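Side-chain contacts in acetolactate synthase, small subunit (Thermotoga maritima, PDB 2FGC), which is a small subunit that probably regulates its large catalytic partner and forms a dimer of chains, each joining an ACT domain to a second alpha-beta domain: residues D123-K126 against Q127-Q131; L165-Q168 against K169-E172. All blocks are in the same frame, centred on the assembly; numbering follows the deposited sequence.

Contact 1 (D123-K126 against Q127-Q131); sequences DEDK and QEIFQ
The first turn of helix 126-135 is built where D125 and K126 meet I129 and F130, four residues further on. D125 stands at the N-cap position, yet its carboxylate does not cap the helix. With chi1 at 58°, CG lies between the backbone N and the carbonyl carbon, and the group turns back to the loop. There OD1 accepts the backbone N of D123 at 2.7 Å, a nearly straight bond that arrives from above the carboxylate plane and closes the loop just ahead of the helix. The same OD1 touches the tip of I129, with CD1 at 3.6 Å, so a methyl packs against an acidic oxygen. The carbonyl of D125 takes the straight helical bond from I129 N (3.1 Å).

In the ferredoxin-like order of the domain, beta-alpha-beta-beta-alpha-beta, this is the entry from strand 110-121 into the first helix. I129 is the buried residue here and also packs on F122.

The second helical bond runs from F130 N to K126 O at 2.9 Å. That oxygen also lies over one face of the F130 ring, above the CG-CD2 side, 3.1 Å from CD2. K126 CB approaches CE2 of the ring at 4.0 Å, while the rest of the lysine extends away from the helix. E128 bends at chi2 (64°), which brings OE1 alongside D125, 3.5 Å from its CA. The two acids keep their charges apart, with D125 OD2 and E128 OE1 separated by 5.6 Å.

Contact 2 (L165-Q168 against K169-E172); sequences LLPQ and KQVE
P167 stands its ring on the CB-CG edge over the flat face of the Q170 side-chain amide, the two planes steeply inclined to each other. CG of the proline is 3.5 Å from Q170 CD, and P167 CB is 4.0 Å from the same Q170 CD. Q170 has CG beside its backbone N (chi1 -75°), and the extended chain beyond it carries the amide to the proline, while Q170 CB rests 3.4 Å from P167 O.

The backbone beneath is a tight turn. Q170 N donates to P167 O at 2.9 Å, reaching the oxygen from above the carbonyl plane, 41° out of it, and well off the line of the C=O bond. V171 N follows with a weak bond to Q168 O, long at 3.4 Å. Such i to i+3 pairing is that of a short 3-10 segment, and here it turns the chain from helix 156-165 into strand 171-183, the outermost strand, within this chain, of the ferredoxin-like sheet, beside strand 110-121. Q170 and E172 already bond through their backbones to R121 and K119 of that adjacent strand 110-121.

V171 turns its CG2 branch to L166 CB, 4.0 Å away. L166 is buried, resting on I118 and V120 of strand 110-121. V171 also packs on E66 of the second subunit.

Q168 curls back on its own segment. A bend at chi2 brings NE2 to L166 O at 2.6 Å, tilted from the carbonyl plane, and the same nitrogen also donates to I163 O, so two carbonyls near the end of helix 156-165 fix the amide.

How the contacts relate
The centres of contacts 1 and 2 lie about 11 Å apart, and the two loops meet directly although 33 residues lie between them in sequence. They sit together at one end of the sheet, where strand 110-121 leads out and its neighbour 171-183 starts. A salt bridge ties them: K169 NZ reaches D123 OD2 at 2.8 Å. D125, whose OD1 is taken up within contact 1, turns OD2 to the proline of contact 2, 3.6 Å from P167 CG. The Q170 side chain also touches D123 and D125. Further in, L166 of contact 2 packs on L132, on the helix that contact 1 begins.

Contact 1 (D123-K126 against Q127-Q131)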
loop_
_atom_site.group_PDB
_atom_site.type_symbol
_atom_site.label_atom_id
_atom_site.label_comp_id
_atom_site.label_asym_id
_atom_site.label_seq_id
_atom_site.Cartn_x
_atom_site.Cartn_y
_atom_site.Cartn_z
ATOM N N ASP A 123 26.460 -9.879 -4.553
ATOM C CA ASP A 123 27.885 -9.657 -4.740
ATOM C C ASP A 123 28.643 -10.664 -3.863
ATOM O O ASP A 123 29.156 -10.345 -2.766
ATOM C CB ASP A 123 28.234 -8.190 -4.460
ATOM C CG ASP A 123 29.742 -7.912 -4.525
ATOM O OD1 ASP A 123 30.468 -8.567 -5.329
ATOM O OD2 ASP A 123 30.201 -7.028 -3.762
ATOM N N GLU A 124 28.683 -11.907 -4.326
ATOM C CA GLU A 124 29.317 -12.960 -3.522
ATOM C C GLU A 124 28.579 -13.158 -2.197
ATOM O O GLU A 124 29.179 -13.566 -1.212
ATOM C CB GLU A 124 30.792 -12.611 -3.166
ATOM C CG GLU A 124 31.698 -12.037 -4.271
ATOM C CD GLU A 124 32.205 -13.094 -5.220
ATOM O OE1 GLU A 124 31.382 -13.627 -6.002
ATOM O OE2 GLU A 124 33.428 -13.386 -5.180
ATOM N N ASP A 125 27.295 -12.832 -2.136
ATOM C CA ASP A 125 26.619 -12.903 -0.838
ATOM C C ASP A 125 25.203 -13.394 -0.920
ATOM O O ASP A 125 24.390 -13.097 -0.072
ATOM C CB ASP A 125 26.717 -11.581 -0.068
ATOM C CG ASP A 125 26.132 -10.388 -0.839
ATOM O OD1 ASP A 125 25.716 -10.527 -2.041
ATOM O OD2 ASP A 125 26.105 -9.285 -0.219
ATOM N N LYS A 126 24.923 -14.147 -1.965
ATOM C CA LYS A 126 23.649 -14.857 -2.097
ATOM C C LYS A 126 23.202 -15.414 -0.737
ATOM O O LYS A 126 22.058 -15.331 -0.363
ATOM C CB LYS A 126 23.820 -16.063 -3.051
ATOM C CG LYS A 126 23.933 -15.686 -4.456
ATOM C CD LYS A 126 23.876 -16.857 -5.356
ATOM C CE LYS A 126 24.515 -16.430 -6.653
ATOM N NZ LYS A 126 24.797 -17.618 -7.492
ATOM N N GLN A 127 24.148 -15.976 -0.011
ATOM C CA GLN A 127 23.806 -16.813 1.111
ATOM C C GLN A 127 23.446 -15.955 2.300
ATOM O O GLN A 127 22.517 -16.263 3.024
ATOM C CB GLN A 127 24.951 -17.752 1.452
ATOM C CG GLN A 127 25.232 -18.786 0.395
ATOM C CD GLN A 127 26.380 -19.712 0.777
ATOM O OE1 GLN A 127 27.551 -19.338 0.693
ATOM N NE2 GLN A 127 26.045 -20.932 1.192
ATOM N N GLU A 128 24.170 -14.862 2.492
ATOM C CA GLU A 128 23.813 -13.927 3.572
ATOM C C GLU A 128 22.436 -13.340 3.309
ATOM O O GLU A 128 21.621 -13.279 4.209
ATOM C CB GLU A 128 24.846 -12.808 3.747
ATOM C CG GLU A 128 26.128 -13.245 4.451
ATOM C CD GLU A 128 26.917 -14.278 3.645
ATOM O OE1 GLU A 128 27.038 -14.134 2.396
ATOM O OE2 GLU A 128 27.414 -15.248 4.272
ATOM N N ILE A 129 22.184 -12.915 2.077
ATOM C CA ILE A 129 20.892 -12.385 1.688
ATOM C C ILE A 129 19.753 -13.409 1.878
ATOM O O ILE A 129 18.724 -13.068 2.477
ATOM C CB ILE A 129 20.929 -11.808 0.267
ATOM C CG1 ILE A 129 21.875 -10.590 0.229
ATOM C CG2 ILE A 129 19.556 -11.374 -0.173
ATOM C CD1 ILE A 129 22.235 -10.095 -1.218
ATOM N N PHE A 130 19.936 -14.652 1.439
ATOM C CA PHE A 130 18.850 -15.620 1.577
ATOM C C PHE A 130 18.565 -15.961 3.036
ATOM O O PHE A 130 17.430 -16.184 3.431
ATOM C CB PHE A 130 19.126 -16.909 0.801
ATOM C CG PHE A 130 19.150 -16.722 -0.687
ATOM C CD1 PHE A 130 18.269 -15.848 -1.308
ATOM C CD2 PHE A 130 20.040 -17.441 -1.474
ATOM C CE1 PHE A 130 18.295 -15.662 -2.688
ATOM C CE2 PHE A 130 20.056 -17.272 -2.870
ATOM C CZ PHE A 130 19.183 -16.374 -3.465
ATOM N N GLN A 131 19.626 -16.030 3.817
ATOM C CA GLN A 131 19.515 -16.200 5.243
ATOM C C GLN A 131 18.705 -15.129 5.908
ATOM O O GLN A 131 17.872 -15.420 6.760
ATOM C CB GLN A 131 20.879 -16.142 5.822
ATOM C CG GLN A 131 21.492 -17.429 5.658
ATOM C CD GLN A 131 22.721 -17.518 6.463
ATOM O OE1 GLN A 131 23.470 -16.516 6.606
ATOM N NE2 GLN A 131 22.964 -18.717 7.028
#

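Contact 2 (L165-Q168 against K169-E172)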
loop_
_atom_site.group_PDB
_atom_site.type_symbol
_atom_site.label_atom_id
_atom_site.label_comp_id
_atom_site.label_asym_id
_atom_site.label_seq_id
_atom_site.Cartn_x
_atom_site.Cartn_y
_atom_site.Cartn_z
ATOM N N LEU A 165 19.523 -3.746 6.867
ATOM C CA LEU A 165 20.497 -4.818 6.986
ATOM C C LEU A 165 21.081 -5.261 5.642
ATOM O O LEU A 165 22.080 -6.032 5.583
ATOM C CB LEU A 165 19.873 -5.999 7.709
ATOM C CG LEU A 165 19.780 -5.806 9.215
ATOM C CD1 LEU A 165 18.964 -6.938 9.800
ATOM C CD2 LEU A 165 21.148 -5.783 9.858
ATOM N N LEU A 166 20.482 -4.794 4.552
ATOM C CA LEU A 166 21.025 -5.169 3.239
ATOM C C LEU A 166 22.240 -4.303 2.857
ATOM O O LEU A 166 22.315 -3.132 3.279
ATOM C CB LEU A 166 19.943 -5.095 2.183
ATOM C CG LEU A 166 18.782 -6.050 2.412
ATOM C CD1 LEU A 166 17.663 -5.680 1.431
ATOM C CD2 LEU A 166 19.290 -7.514 2.204
ATOM N N PRO A 167 23.206 -4.867 2.070
ATOM C CA PRO A 167 24.353 -4.001 1.754
ATOM C C PRO A 167 23.850 -2.899 0.849
ATOM O O PRO A 167 23.317 -3.172 -0.220
ATOM C CB PRO A 167 25.358 -4.925 1.045
ATOM C CG PRO A 167 24.620 -6.137 0.681
ATOM C CD PRO A 167 23.323 -6.206 1.450
ATOM N N GLN A 168 23.977 -1.664 1.308
ATOM C CA GLN A 168 23.247 -0.576 0.695
ATOM C C GLN A 168 23.667 -0.352 -0.739
ATOM O O GLN A 168 22.839 0.018 -1.569
ATOM C CB GLN A 168 23.336 0.687 1.559
ATOM C CG GLN A 168 22.696 0.457 3.014
ATOM C CD GLN A 168 21.143 0.163 3.037
ATOM O OE1 GLN A 168 20.332 1.037 2.715
ATOM N NE2 GLN A 168 20.755 -1.056 3.440
ATOM N N LYS A 169 24.917 -0.640 -1.066
ATOM C CA LYS A 169 25.374 -0.462 -2.451
ATOM C C LYS A 169 24.693 -1.435 -3.461
ATOM O O LYS A 169 24.738 -1.237 -4.681
ATOM C CB LYS A 169 26.902 -0.533 -2.519
ATOM C CG LYS A 169 27.458 -1.946 -2.468
ATOM C CD LYS A 169 28.992 -2.005 -2.706
ATOM C CE LYS A 169 29.538 -3.455 -2.556
ATOM N NZ LYS A 169 28.974 -4.509 -3.529
ATOM N N GLN A 170 24.059 -2.474 -2.936
ATOM C CA GLN A 170 23.437 -3.501 -3.738
ATOM C C GLN A 170 21.904 -3.434 -3.850
ATOM O O GLN A 170 21.318 -4.247 -4.561
ATOM C CB GLN A 170 23.838 -4.835 -3.182
ATOM C CG GLN A 170 25.268 -5.204 -3.538
ATOM C CD GLN A 170 25.733 -6.301 -2.641
ATOM O OE1 GLN A 170 25.071 -7.335 -2.519
ATOM N NE2 GLN A 170 26.832 -6.080 -1.966
ATOM N N VAL A 171 21.265 -2.455 -3.195
ATOM C CA VAL A 171 19.824 -2.291 -3.272
ATOM C C VAL A 171 19.462 -1.474 -4.509
ATOM O O VAL A 171 19.789 -0.306 -4.578
ATOM C CB VAL A 171 19.340 -1.557 -2.057
ATOM C CG1 VAL A 171 17.850 -1.194 -2.204
ATOM C CG2 VAL A 171 19.582 -2.396 -0.784
ATOM N N GLU A 172 18.774 -2.057 -5.482
ATOM C CA GLU A 172 18.604 -1.371 -6.759
ATOM C C GLU A 172 17.315 -0.570 -6.718
ATOM O O GLU A 172 17.218 0.527 -7.306
ATOM C CB GLU A 172 18.562 -2.371 -7.923
ATOM C CG GLU A 172 19.832 -3.168 -8.089
ATOM C CD GLU A 172 20.760 -2.619 -9.143
ATOM O OE1 GLU A 172 20.322 -1.749 -9.950
ATOM O OE2 GLU A 172 21.943 -3.060 -9.160
#